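Local coordinates for protein paraflagellar rod component (Trypanosoma brucei, PDB 2Q0X) that is of unknown function but adopts an alpha/beta-hydrolase fold and may be a component of the paraflagellar rod, at residues V143-E148 with T199-V204; C157-E162 with L180-I185; A203-C208 with V235-S240; K211-L216 with R252-C257. All coordinates share one frame; numbering follows the deposited sequence.

Interaction 1: residues V143-E148 with T199-V204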
loop_
_atom_site.group_PDB
_atom_site.type_symbol
_atom_site.label_atom_id
_atom_site.label_comp_id
_atom_site.label_asym_id
_atom_site.label_seq_id
_atom_site.Cartn_x
_atom_site.Cartn_y
_atom_site.Cartn_z
ATOM N N VAL A 143 -6.471 15.942 -13.252
ATOM C CA VAL A 143 -6.031 16.165 -14.619
ATOM C C VAL A 143 -7.221 15.928 -15.519
ATOM O O VAL A 143 -7.897 14.917 -15.410
ATOM C CB VAL A 143 -4.919 15.200 -15.024
ATOM C CG1 VAL A 143 -4.485 15.469 -16.497
ATOM C CG2 VAL A 143 -3.739 15.288 -14.022
ATOM N N VAL A 144 -7.471 16.860 -16.418
ATOM C CA VAL A 144 -8.623 16.768 -17.312
ATOM C C VAL A 144 -8.149 16.679 -18.766
ATOM O O VAL A 144 -7.054 17.128 -19.090
ATOM C CB VAL A 144 -9.559 17.981 -17.136
ATOM C CG1 VAL A 144 -10.138 17.977 -15.751
ATOM C CG2 VAL A 144 -8.807 19.304 -17.405
ATOM N N CYS A 145 -8.990 16.090 -19.613
ATOM C CA CYS A 145 -8.767 16.043 -21.055
ATOM C C CYS A 145 -10.012 16.551 -21.813
ATOM O O CYS A 145 -11.037 16.858 -21.215
ATOM C CB CYS A 145 -8.435 14.615 -21.467
ATOM S SG CYS A 145 -9.773 13.445 -21.190
ATOM N N ASP A 146 -9.913 16.634 -23.133
ATOM C CA ASP A 146 -11.056 16.967 -23.976
ATOM C C ASP A 146 -12.166 15.927 -23.771
ATOM O O ASP A 146 -11.910 14.748 -23.908
ATOM C CB ASP A 146 -10.631 17.018 -25.451
ATOM C CG ASP A 146 -11.687 17.647 -26.360
ATOM O OD1 ASP A 146 -12.904 17.538 -26.096
ATOM O OD2 ASP A 146 -11.288 18.263 -27.365
ATOM N N PRO A 147 -13.396 16.367 -23.431
ATOM C CA PRO A 147 -14.532 15.445 -23.266
ATOM C C PRO A 147 -14.844 14.584 -24.491
ATOM O O PRO A 147 -15.422 13.502 -24.344
ATOM C CB PRO A 147 -15.706 16.381 -22.974
ATOM C CG PRO A 147 -15.098 17.606 -22.439
ATOM C CD PRO A 147 -13.785 17.762 -23.130
ATOM N N GLU A 148 -14.455 15.062 -25.677
ATOM C CA GLU A 148 -14.655 14.326 -26.917
ATOM C C GLU A 148 -13.582 13.270 -27.167
ATOM O O GLU A 148 -13.618 12.591 -28.190
ATOM C CB GLU A 148 -14.754 15.296 -28.106
ATOM C CG GLU A 148 -15.896 16.313 -27.972
ATOM C CD GLU A 148 -17.240 15.667 -27.612
ATOM O OE1 GLU A 148 -17.593 14.639 -28.247
ATOM O OE2 GLU A 148 -17.941 16.188 -26.701
ATOM N N THR A 199 -13.139 10.660 -11.074
ATOM C CA THR A 199 -12.220 11.804 -11.080
ATOM C C THR A 199 -12.987 13.082 -11.373
ATOM O O THR A 199 -14.186 13.059 -11.604
ATOM C CB THR A 199 -11.132 11.627 -12.163
ATOM O OG1 THR A 199 -11.757 11.576 -13.462
ATOM C CG2 THR A 199 -10.313 10.327 -11.908
ATOM N N LEU A 200 -12.278 14.201 -11.348
ATOM C CA LEU A 200 -12.831 15.487 -11.731
ATOM C C LEU A 200 -13.275 15.571 -13.191
ATOM O O LEU A 200 -14.070 16.448 -13.536
ATOM C CB LEU A 200 -11.833 16.584 -11.429
ATOM C CG LEU A 200 -11.610 16.847 -9.941
ATOM C CD1 LEU A 200 -10.817 18.107 -9.772
ATOM C CD2 LEU A 200 -12.912 16.944 -9.189
ATOM N N GLN A 201 -12.762 14.693 -14.063
ATOM C CA GLN A 201 -13.314 14.599 -15.420
ATOM C C GLN A 201 -14.827 14.354 -15.375
ATOM O O GLN A 201 -15.609 15.083 -15.987
ATOM C CB GLN A 201 -12.628 13.500 -16.222
ATOM C CG GLN A 201 -12.920 13.517 -17.726
ATOM C CD GLN A 201 -12.190 14.620 -18.454
ATOM O OE1 GLN A 201 -11.144 15.087 -17.994
ATOM N NE2 GLN A 201 -12.734 15.047 -19.610
ATOM N N GLU A 202 -15.246 13.330 -14.639
ATOM C CA GLU A 202 -16.674 12.985 -14.562
ATOM C C GLU A 202 -17.453 13.931 -13.634
ATOM O O GLU A 202 -18.587 14.306 -13.932
ATOM C CB GLU A 202 -16.842 11.539 -14.083
ATOM C CG GLU A 202 -16.245 10.493 -15.048
ATOM C CD GLU A 202 -14.882 9.973 -14.638
ATOM O OE1 GLU A 202 -14.110 10.699 -13.960
ATOM O OE2 GLU A 202 -14.571 8.824 -15.025
ATOM N N ALA A 203 -16.825 14.323 -12.526
ATOM C CA ALA A 203 -17.481 15.152 -11.508
ATOM C C ALA A 203 -17.683 16.613 -11.944
ATOM O O ALA A 203 -18.675 17.223 -11.581
ATOM C CB ALA A 203 -16.711 15.096 -10.215
ATOM N N VAL A 204 -16.737 17.164 -12.717
ATOM C CA VAL A 204 -16.754 18.596 -13.026
ATOM C C VAL A 204 -16.603 18.916 -14.525
ATOM O O VAL A 204 -17.431 19.613 -15.095
ATOM C CB VAL A 204 -15.656 19.335 -12.212
ATOM C CG1 VAL A 204 -15.475 20.770 -12.681
ATOM C CG2 VAL A 204 -15.978 19.306 -10.723
HETATM O O HOH W 1 -9.559 14.598 -13.269
#

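Interaction 2: residues C157-E162 with L180-I185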
loop_
_atom_site.group_PDB
_atom_site.type_symbol
_atom_site.label_atom_id
_atom_site.label_comp_id
_atom_site.label_asym_id
_atom_site.label_seq_id
_atom_site.Cartn_x
_atom_site.Cartn_y
_atom_site.Cartn_z
ATOM N N CYS A 157 -18.347 6.044 -22.650
ATOM C CA CYS A 157 -18.908 5.914 -21.303
ATOM C C CYS A 157 -19.794 4.682 -21.195
ATOM O O CYS A 157 -19.698 3.930 -20.226
ATOM C CB CYS A 157 -19.714 7.151 -20.914
ATOM S SG CYS A 157 -18.736 8.641 -20.719
ATOM N N ALA A 158 -20.649 4.483 -22.194
ATOM C CA ALA A 158 -21.512 3.302 -22.261
ATOM C C ALA A 158 -20.703 2.016 -22.435
ATOM O O ALA A 158 -21.056 0.975 -21.876
ATOM C CB ALA A 158 -22.519 3.449 -23.404
ATOM N N ALA A 159 -19.627 2.096 -23.220
ATOM C CA ALA A 159 -18.766 0.948 -23.492
ATOM C C ALA A 159 -17.969 0.537 -22.249
ATOM O O ALA A 159 -17.841 -0.657 -21.958
ATOM C CB ALA A 159 -17.828 1.252 -24.659
ATOM N N ARG A 160 -17.444 1.529 -21.526
ATOM C CA ARG A 160 -16.769 1.304 -20.241
ATOM C C ARG A 160 -17.739 0.777 -19.185
ATOM O O ARG A 160 -17.380 -0.092 -18.391
ATOM C CB ARG A 160 -16.133 2.605 -19.731
ATOM C CG ARG A 160 -15.358 2.458 -18.434
ATOM C CD ARG A 160 -15.176 3.767 -17.693
ATOM N NE ARG A 160 -14.842 4.888 -18.571
ATOM C CZ ARG A 160 -15.600 5.962 -18.773
ATOM N NH1 ARG A 160 -16.779 6.103 -18.176
ATOM N NH2 ARG A 160 -15.182 6.926 -19.580
ATOM N N LYS A 161 -18.951 1.334 -19.154
ATOM C CA LYS A 161 -19.979 0.919 -18.185
ATOM C C LYS A 161 -20.303 -0.562 -18.364
ATOM O O LYS A 161 -20.395 -1.312 -17.391
ATOM C CB LYS A 161 -21.259 1.753 -18.358
ATOM C CG LYS A 161 -22.422 1.366 -17.428
ATOM C CD LYS A 161 -23.519 2.447 -17.412
ATOM C CE LYS A 161 -24.697 2.092 -16.477
ATOM N NZ LYS A 161 -25.622 1.038 -17.007
ATOM N N GLU A 162 -20.468 -0.959 -19.623
ATOM C CA GLU A 162 -20.780 -2.337 -19.991
ATOM C C GLU A 162 -19.617 -3.260 -19.665
ATOM O O GLU A 162 -19.809 -4.311 -19.056
ATOM C CB GLU A 162 -21.108 -2.409 -21.486
ATOM C CG GLU A 162 -21.578 -3.761 -21.985
ATOM C CD GLU A 162 -21.912 -3.731 -23.464
ATOM O OE1 GLU A 162 -21.893 -2.621 -24.051
ATOM O OE2 GLU A 162 -22.201 -4.804 -24.043
ATOM N N LEU A 180 -7.592 -1.361 -19.116
ATOM C CA LEU A 180 -6.593 -0.489 -19.747
ATOM C C LEU A 180 -7.054 0.182 -21.050
ATOM O O LEU A 180 -6.601 1.281 -21.362
ATOM C CB LEU A 180 -5.249 -1.215 -19.957
ATOM C CG LEU A 180 -4.167 -0.967 -18.881
ATOM C CD1 LEU A 180 -4.212 -2.026 -17.816
ATOM C CD2 LEU A 180 -2.763 -0.926 -19.490
ATOM N N LYS A 181 -7.957 -0.446 -21.796
ATOM C CA LYS A 181 -8.406 0.144 -23.060
ATOM C C LYS A 181 -9.658 1.003 -22.849
ATOM O O LYS A 181 -9.951 1.891 -23.643
ATOM C CB LYS A 181 -8.590 -0.943 -24.148
ATOM C CG LYS A 181 -10.026 -1.374 -24.444
ATOM C CD LYS A 181 -10.088 -2.472 -25.504
ATOM C CE LYS A 181 -9.706 -3.858 -24.963
ATOM N NZ LYS A 181 -8.321 -4.294 -25.346
ATOM N N HIS A 182 -10.360 0.770 -21.745
ATOM C CA HIS A 182 -11.594 1.485 -21.433
ATOM C C HIS A 182 -11.450 2.640 -20.433
ATOM O O HIS A 182 -12.371 3.434 -20.286
ATOM C CB HIS A 182 -12.655 0.483 -20.967
ATOM C CG HIS A 182 -13.206 -0.352 -22.083
ATOM N ND1 HIS A 182 -12.943 -1.697 -22.209
ATOM C CD2 HIS A 182 -13.977 -0.016 -23.145
ATOM C CE1 HIS A 182 -13.549 -2.163 -23.288
ATOM N NE2 HIS A 182 -14.184 -1.163 -23.874
ATOM N N TYR A 183 -10.316 2.744 -19.745
ATOM C CA TYR A 183 -10.048 3.912 -18.892
ATOM C C TYR A 183 -8.570 4.233 -18.945
ATOM O O TYR A 183 -7.787 3.382 -19.341
ATOM C CB TYR A 183 -10.499 3.663 -17.440
ATOM C CG TYR A 183 -10.863 4.935 -16.685
ATOM C CD1 TYR A 183 -11.917 5.726 -17.102
ATOM C CD2 TYR A 183 -10.135 5.344 -15.581
ATOM C CE1 TYR A 183 -12.255 6.882 -16.427
ATOM C CE2 TYR A 183 -10.455 6.495 -14.898
ATOM C CZ TYR A 183 -11.518 7.268 -15.322
ATOM O OH TYR A 183 -11.847 8.415 -14.643
ATOM N N ASP A 184 -8.192 5.453 -18.562
ATOM C CA ASP A 184 -6.787 5.892 -18.644
ATOM C C ASP A 184 -6.006 5.747 -17.333
ATOM O O ASP A 184 -5.000 5.064 -17.282
ATOM C CB ASP A 184 -6.674 7.332 -19.185
ATOM C CG ASP A 184 -7.671 8.292 -18.561
ATOM O OD1 ASP A 184 -8.382 7.899 -17.623
ATOM O OD2 ASP A 184 -7.745 9.445 -19.023
ATOM N N ILE A 185 -6.470 6.404 -16.277
ATOM C CA ILE A 185 -5.827 6.328 -14.977
ATOM C C ILE A 185 -6.014 4.896 -14.451
ATOM O O ILE A 185 -7.070 4.303 -14.679
ATOM C CB ILE A 185 -6.456 7.376 -14.024
ATOM C CG1 ILE A 185 -6.101 8.797 -14.500
ATOM C CG2 ILE A 185 -6.014 7.143 -12.570
ATOM C CD1 ILE A 185 -6.914 9.876 -13.831
#

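Interaction 3: residues A203-C208 with V235-S240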
loop_
_atom_site.group_PDB
_atom_site.type_symbol
_atom_site.label_atom_id
_atom_site.label_comp_id
_atom_site.label_asym_id
_atom_site.label_seq_id
_atom_site.Cartn_x
_atom_site.Cartn_y
_atom_site.Cartn_z
ATOM N N ALA A 203 -16.825 14.323 -12.526
ATOM C CA ALA A 203 -17.481 15.152 -11.508
ATOM C C ALA A 203 -17.683 16.613 -11.944
ATOM O O ALA A 203 -18.675 17.223 -11.581
ATOM C CB ALA A 203 -16.711 15.096 -10.215
ATOM N N VAL A 204 -16.737 17.164 -12.717
ATOM C CA VAL A 204 -16.754 18.596 -13.026
ATOM C C VAL A 204 -16.603 18.916 -14.525
ATOM O O VAL A 204 -17.431 19.613 -15.095
ATOM C CB VAL A 204 -15.656 19.335 -12.212
ATOM C CG1 VAL A 204 -15.475 20.770 -12.681
ATOM C CG2 VAL A 204 -15.978 19.306 -10.723
ATOM N N TRP A 205 -15.565 18.398 -15.155
ATOM C CA TRP A 205 -15.182 18.846 -16.486
ATOM C C TRP A 205 -16.233 18.501 -17.529
ATOM O O TRP A 205 -16.784 19.392 -18.197
ATOM C CB TRP A 205 -13.830 18.245 -16.886
ATOM C CG TRP A 205 -13.134 19.025 -17.950
ATOM C CD1 TRP A 205 -12.940 18.651 -19.230
ATOM C CD2 TRP A 205 -12.550 20.328 -17.809
ATOM N NE1 TRP A 205 -12.267 19.636 -19.913
ATOM C CE2 TRP A 205 -12.016 20.680 -19.061
ATOM C CE3 TRP A 205 -12.424 21.228 -16.742
ATOM C CZ2 TRP A 205 -11.361 21.897 -19.284
ATOM C CZ3 TRP A 205 -11.771 22.438 -16.954
ATOM C CH2 TRP A 205 -11.242 22.761 -18.217
ATOM N N ASN A 206 -16.503 17.205 -17.662
ATOM C CA ASN A 206 -17.525 16.729 -18.597
ATOM C C ASN A 206 -18.893 17.388 -18.422
ATOM O O ASN A 206 -19.401 17.987 -19.365
ATOM C CB ASN A 206 -17.615 15.189 -18.542
ATOM C CG ASN A 206 -16.430 14.512 -19.216
ATOM O OD1 ASN A 206 -15.593 15.167 -19.855
ATOM N ND2 ASN A 206 -16.363 13.188 -19.102
ATOM N N PRO A 207 -19.499 17.298 -17.223
ATOM C CA PRO A 207 -20.817 17.935 -17.075
ATOM C C PRO A 207 -20.841 19.450 -17.270
ATOM O O PRO A 207 -21.836 19.974 -17.750
ATOM C CB PRO A 207 -21.241 17.554 -15.652
ATOM C CG PRO A 207 -19.972 17.115 -14.964
ATOM C CD PRO A 207 -19.076 16.602 -15.995
ATOM N N CYS A 208 -19.765 20.150 -16.909
ATOM C CA CYS A 208 -19.726 21.602 -17.090
ATOM C C CYS A 208 -19.640 21.972 -18.567
ATOM O O CYS A 208 -20.377 22.816 -19.027
ATOM C CB CYS A 208 -18.553 22.242 -16.348
ATOM S SG CYS A 208 -18.812 22.549 -14.604
ATOM N N VAL A 235 -0.110 19.358 -22.039
ATOM C CA VAL A 235 0.133 20.551 -22.854
ATOM C C VAL A 235 -0.589 20.550 -24.217
ATOM O O VAL A 235 -0.830 21.611 -24.791
ATOM C CB VAL A 235 1.677 20.761 -23.063
ATOM C CG1 VAL A 235 2.314 19.565 -23.791
ATOM C CG2 VAL A 235 1.968 22.069 -23.804
ATOM N N GLN A 236 -0.925 19.365 -24.726
ATOM C CA GLN A 236 -1.577 19.219 -26.032
ATOM C C GLN A 236 -3.044 19.618 -25.974
ATOM O O GLN A 236 -3.646 19.926 -26.994
ATOM C CB GLN A 236 -1.468 17.774 -26.523
ATOM N N TYR A 237 -3.626 19.601 -24.777
ATOM C CA TYR A 237 -5.011 20.011 -24.602
ATOM C C TYR A 237 -5.081 21.513 -24.297
ATOM O O TYR A 237 -4.476 21.997 -23.351
ATOM C CB TYR A 237 -5.682 19.171 -23.517
ATOM C CG TYR A 237 -7.122 19.530 -23.290
ATOM C CD1 TYR A 237 -7.988 19.738 -24.367
ATOM C CD2 TYR A 237 -7.630 19.659 -21.995
ATOM C CE1 TYR A 237 -9.313 20.071 -24.161
ATOM C CE2 TYR A 237 -8.954 19.994 -21.783
ATOM C CZ TYR A 237 -9.783 20.204 -22.865
ATOM O OH TYR A 237 -11.076 20.523 -22.648
ATOM N N LYS A 238 -5.797 22.244 -25.141
ATOM C CA LYS A 238 -5.873 23.694 -25.051
ATOM C C LYS A 238 -7.334 24.101 -24.850
ATOM O O LYS A 238 -8.038 24.387 -25.821
ATOM C CB LYS A 238 -5.317 24.332 -26.325
ATOM C CG LYS A 238 -3.848 24.007 -26.613
ATOM N N PRO A 239 -7.803 24.104 -23.590
ATOM C CA PRO A 239 -9.183 24.548 -23.348
ATOM C C PRO A 239 -9.346 26.032 -23.654
ATOM O O PRO A 239 -8.552 26.854 -23.179
ATOM C CB PRO A 239 -9.402 24.269 -21.861
ATOM C CG PRO A 239 -8.046 24.123 -21.268
ATOM C CD PRO A 239 -7.115 23.697 -22.356
ATOM N N SER A 240 -10.358 26.355 -24.461
ATOM C CA SER A 240 -10.667 27.727 -24.834
ATOM C C SER A 240 -11.072 28.569 -23.638
ATOM O O SER A 240 -11.417 28.038 -22.570
ATOM C CB SER A 240 -11.791 27.740 -25.864
ATOM O OG SER A 240 -12.888 26.963 -25.431
#

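Interaction 4: residues K211-L216 with R252-C257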
loop_
_atom_site.group_PDB
_atom_site.type_symbol
_atom_site.label_atom_id
_atom_site.label_comp_id
_atom_site.label_asym_id
_atom_site.label_seq_id
_atom_site.Cartn_x
_atom_site.Cartn_y
_atom_site.Cartn_z
ATOM N N LYS A 211 -22.966 21.141 -20.177
ATOM C CA LYS A 211 -24.119 21.758 -19.507
ATOM C C LYS A 211 -25.081 20.742 -18.880
ATOM O O LYS A 211 -26.304 20.964 -18.844
ATOM C CB LYS A 211 -24.846 22.718 -20.467
ATOM C CG LYS A 211 -24.192 24.125 -20.570
ATOM C CD LYS A 211 -23.477 24.430 -21.902
ATOM C CE LYS A 211 -24.387 25.083 -22.926
ATOM N NZ LYS A 211 -23.700 26.096 -23.807
ATOM N N GLU A 212 -24.528 19.635 -18.390
ATOM C CA GLU A 212 -25.305 18.597 -17.718
ATOM C C GLU A 212 -25.401 18.953 -16.250
ATOM O O GLU A 212 -24.726 18.372 -15.413
ATOM C CB GLU A 212 -24.654 17.226 -17.873
ATOM C CG GLU A 212 -24.704 16.669 -19.279
ATOM C CD GLU A 212 -23.588 15.660 -19.567
ATOM O OE1 GLU A 212 -22.698 15.445 -18.700
ATOM O OE2 GLU A 212 -23.597 15.089 -20.684
ATOM N N PHE A 213 -26.269 19.906 -15.942
ATOM C CA PHE A 213 -26.274 20.517 -14.621
ATOM C C PHE A 213 -26.932 19.678 -13.535
ATOM O O PHE A 213 -26.580 19.813 -12.371
ATOM C CB PHE A 213 -26.853 21.924 -14.705
ATOM C CG PHE A 213 -25.968 22.887 -15.470
ATOM C CD1 PHE A 213 -24.617 22.980 -15.185
ATOM C CD2 PHE A 213 -26.487 23.703 -16.460
ATOM C CE1 PHE A 213 -23.789 23.859 -15.873
ATOM C CE2 PHE A 213 -25.658 24.586 -17.150
ATOM C CZ PHE A 213 -24.317 24.670 -16.843
ATOM N N ASP A 214 -27.823 18.771 -13.906
ATOM C CA ASP A 214 -28.314 17.789 -12.941
ATOM C C ASP A 214 -27.185 16.934 -12.339
ATOM O O ASP A 214 -27.207 16.642 -11.145
ATOM C CB ASP A 214 -29.433 16.910 -13.533
ATOM C CG ASP A 214 -28.994 16.098 -14.746
ATOM O OD1 ASP A 214 -29.614 15.036 -14.978
ATOM O OD2 ASP A 214 -28.058 16.508 -15.474
ATOM N N VAL A 215 -26.194 16.555 -13.148
ATOM C CA VAL A 215 -25.079 15.754 -12.656
ATOM C C VAL A 215 -24.295 16.508 -11.583
ATOM O O VAL A 215 -23.871 15.915 -10.595
ATOM C CB VAL A 215 -24.109 15.330 -13.788
ATOM C CG1 VAL A 215 -22.927 14.588 -13.212
ATOM C CG2 VAL A 215 -24.830 14.470 -14.814
ATOM N N LEU A 216 -24.132 17.816 -11.773
ATOM C CA LEU A 216 -23.375 18.630 -10.839
ATOM C C LEU A 216 -23.980 18.648 -9.432
ATOM O O LEU A 216 -23.251 18.786 -8.455
ATOM C CB LEU A 216 -23.211 20.056 -11.365
ATOM C CG LEU A 216 -22.378 20.283 -12.630
ATOM C CD1 LEU A 216 -22.335 21.788 -12.885
ATOM C CD2 LEU A 216 -20.944 19.673 -12.528
ATOM N N ARG A 252 -19.474 27.529 -9.856
ATOM C CA ARG A 252 -20.017 28.590 -8.992
ATOM C C ARG A 252 -21.518 28.530 -8.759
ATOM O O ARG A 252 -22.013 28.872 -7.664
ATOM C CB ARG A 252 -19.715 29.957 -9.574
ATOM C CG ARG A 252 -18.267 30.351 -9.477
ATOM C CD ARG A 252 -18.105 31.745 -10.049
ATOM N NE ARG A 252 -16.754 32.284 -9.886
ATOM C CZ ARG A 252 -16.327 33.418 -10.442
ATOM N NH1 ARG A 252 -17.135 34.144 -11.215
ATOM N NH2 ARG A 252 -15.079 33.826 -10.233
ATOM N N ASP A 253 -22.246 28.138 -9.804
ATOM C CA ASP A 253 -23.701 28.122 -9.758
ATOM C C ASP A 253 -24.282 26.852 -9.142
ATOM O O ASP A 253 -25.465 26.828 -8.772
ATOM C CB ASP A 253 -24.265 28.301 -11.168
ATOM C CG ASP A 253 -24.071 29.705 -11.705
ATOM O OD1 ASP A 253 -23.447 30.538 -11.024
ATOM O OD2 ASP A 253 -24.534 29.968 -12.829
ATOM N N HIS A 254 -23.469 25.798 -9.067
ATOM C CA HIS A 254 -23.951 24.487 -8.651
ATOM C C HIS A 254 -23.242 23.871 -7.477
ATOM O O HIS A 254 -23.675 22.852 -6.988
ATOM C CB HIS A 254 -23.982 23.535 -9.850
ATOM C CG HIS A 254 -24.884 24.014 -10.943
ATOM N ND1 HIS A 254 -24.409 24.552 -12.120
ATOM C CD2 HIS A 254 -26.231 24.095 -11.011
ATOM C CE1 HIS A 254 -25.427 24.926 -12.874
ATOM N NE2 HIS A 254 -26.545 24.667 -12.219
ATOM N N THR A 255 -22.184 24.489 -6.974
ATOM C CA THR A 255 -21.594 23.993 -5.740
ATOM C C THR A 255 -22.549 24.348 -4.589
ATOM O O THR A 255 -23.212 25.372 -4.646
ATOM C CB THR A 255 -20.183 24.560 -5.523
ATOM O OG1 THR A 255 -19.359 24.165 -6.622
ATOM C CG2 THR A 255 -19.552 24.034 -4.213
ATOM N N GLY A 256 -22.603 23.508 -3.557
ATOM C CA GLY A 256 -23.481 23.736 -2.412
ATOM C C GLY A 256 -23.000 24.820 -1.460
ATOM O O GLY A 256 -23.576 25.015 -0.426
ATOM N N CYS A 257 -21.912 25.493 -1.803
ATOM C CA CYS A 257 -21.394 26.632 -1.062
ATOM C C CYS A 257 -20.844 27.589 -2.105
ATOM O O CYS A 257 -20.186 27.154 -3.062
ATOM C CB CYS A 257 -20.273 26.172 -0.137
ATOM S SG CYS A 257 -19.293 27.452 0.667
#

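Interaction 1: residues V143-E148 with T199-V204
The flat carboxamide of Gln201 presents its polar edge to the backbone of Cys145, while Cys145 SG rests over one of its faces, 3.8 Å from Gln201 CD. At the edge two nearly straight hydrogen bonds pair one side chain with both polar groups of one residue. Cys145 N donates to Gln201 OE1 over 2.9 Å, somewhat tilted from the carbonyl plane, and Gln201 NE2 donates to Cys145 O over 3.0 Å, leaving its own amide plane hardly at all but reaching that oxygen from above the peptide. Val144 CA also closes on the same edge, 3.1 Å from Gln201 OE1. The chain gets there by running CG away from its backbone N (chi1 -168°) and then folding at chi2. NE2 also donates to Asn206 OD1; with OE1 held by Cys145 N, the three bonds should fix which way round the amide sits. A water takes up Val143 O at 2.7 Å and is weakly bonded to Gln201 N. Behind Gln201, Thr199 and Glu202 form a capping box at the start of helix 200-209. The amide bonds N and O of one residue, much as a neighbouring strand would, in the loop just past strand 135-143, where alpha/beta-hydrolases commonly insert their helical cap.

Interaction 2: residues C157-E162 with L180-I185
Arg160 lies along the backbone at His182 and Tyr183, and here the packing is closest. Arg160 NE makes a weak hydrogen bond of 3.3 Å to His182 O, which sits near the guanidinium plane, and the same Arg160 NE is 3.4 Å from Tyr183 CD1. The phenol ring stands almost perpendicular to the guanidinium (87°), its CE1 over one guanidinium face and NE level with the ring's rim, so the approach is edge-on and is no cation-pi stack. A bend at chi3 (-42°), after a nearly extended start, turns the head group into this corner, where Phe152 also touches the arginine. The other half is looser and less buried. His182 lies beside the helix with Ala159 O over one ring face, 4.1 Å from His182 CD2, and Ala159 CB is 4.3 Å from that carbon; Lys181 CG lies over a ring face, and His163 also meets the imidazole. Tyr183 is held independently through OH, bonded to Glu202, while Asp184 OD1 sits over the centre of its ring. Chemically, one weak polar bond leaves much of the joining to van der Waals contact, although the arginine's charge would probably favour the carbonyl of His182 as a neighbour.

Interaction 3: residues A203-C208 with V235-S240
Trp205 and Tyr237 supply the polar part of this contact: the indole NE1 of Trp205 donates a hydrogen bond to Tyr237 OH over 3.1 Å, with an N-H...O angle of 150°. The hydroxyl oxygen lies almost exactly in the indole plane, so the phenol comes to the pyrrole edge of the tryptophan and this contact uses neither indole face.

The aromatic contact follows from the same approach. The five-membered ring of Trp205 and the ring of Tyr237 meet rim to rim, their centroids 5.9 Å apart and their planes at 79°; neither ring lies over the other, which excludes both an offset and a T-shaped stack. With CG opposite the backbone N in both residues, each side chain reaches out from its own backbone and the two polar rims meet as the side chains run past each other in opposite senses.

In the alpha/beta-hydrolase fold, the contact ties helix 200-209, among the helices inserted between strands 135-143 and 227-232, to the loop that follows strand 227-232. In catalytic relatives that loop commonly carries the acid of the triad; no such role is established here.

Apolar contacts extend along the benzo side of the indole. Trp205 CZ2 is 4.0 Å from Tyr237 CE2, and it is equally far from Pro239 CB, which also approaches at the indole edge. Pro239 has a second task, placing CD over the centre of one Tyr237 face, 4.0 Å above the plane. Farther out, Leu231 of the central sheet and Val247 of helix 241-254 also pack on Trp205, and Ser240 caps the start of that helix.

Interaction 4: residues K211-L216 with R252-C257
Phe213 and His254 form an offset stack, with ring centroids 4.4 Å apart and planes inclined by 23°; the modelled rings sit closer than carbons should, so the exact spacing is doubtful. The stack joins the short helix 213-218 to the C-terminal end of helix 241-254, which in this alpha/beta-hydrolase fold is the helix following strand 227-232. It is displaced enough that Phe213 CB also lies over the imidazole face, a CH-pi contact of 4.1 Å to the His254 centroid. Leu216, one turn later, completes the first shell. Leu216 CD1 reaches His254 ND1 at 3.5 Å from an oblique direction, and Leu216 CB meets His254 CB at 3.9 Å. That same CD1 methyl lies in the plane of the Phe213 ring, at its edge, so leucine and phenylalanine form one surface against the histidine.

The next shell explains how the rings are kept in place. Asp253 CB sits over an imidazole face, and His254 ND1 is hydrogen-bonded to Gly250 O of its own helix, which limits rotation of the ring. The imidazole leans back beside its own backbone N (chi1 -60°), which brings ND1 near that carbonyl. On the far face of Phe213 lies Lys211 CA, 3.9 Å above the ring plane. Lys211, with positive phi, is the C-prime residue of the Schellman motif closing helix 200-209, so the turn that ends one helix also backs the aromatic stack. Pro207 and Cys208 of that helix pack on Leu216. The Schellman turn is closed by Lys211 N bonding to Cys208 O and by Glu212 N bonding to Pro207 O over 2.8 Å.

How the interactions relate
Helix 200-209 is the common element. Interactions 1 and 3 share Ala203 and Val204 and have centres about 6 Å apart. The loop of interaction 1 reaches Trp205 through Cys145 O, 3.3 Å from Trp205 CD1, and the loop of interaction 3 meets the same indole. Interaction 2 falls between the segments of interaction 1 in sequence and joins it where Tyr183 OH approaches Glu202 OE2 at 2.8 Å. Interaction 4 begins in the turn that ends the helix, with Leu216 CD2 3.7 Å from Pro207 CG. Interactions 2 and 4 are the farthest apart, about 25 Å between centres. No ligand or catalytic site is established near any of them.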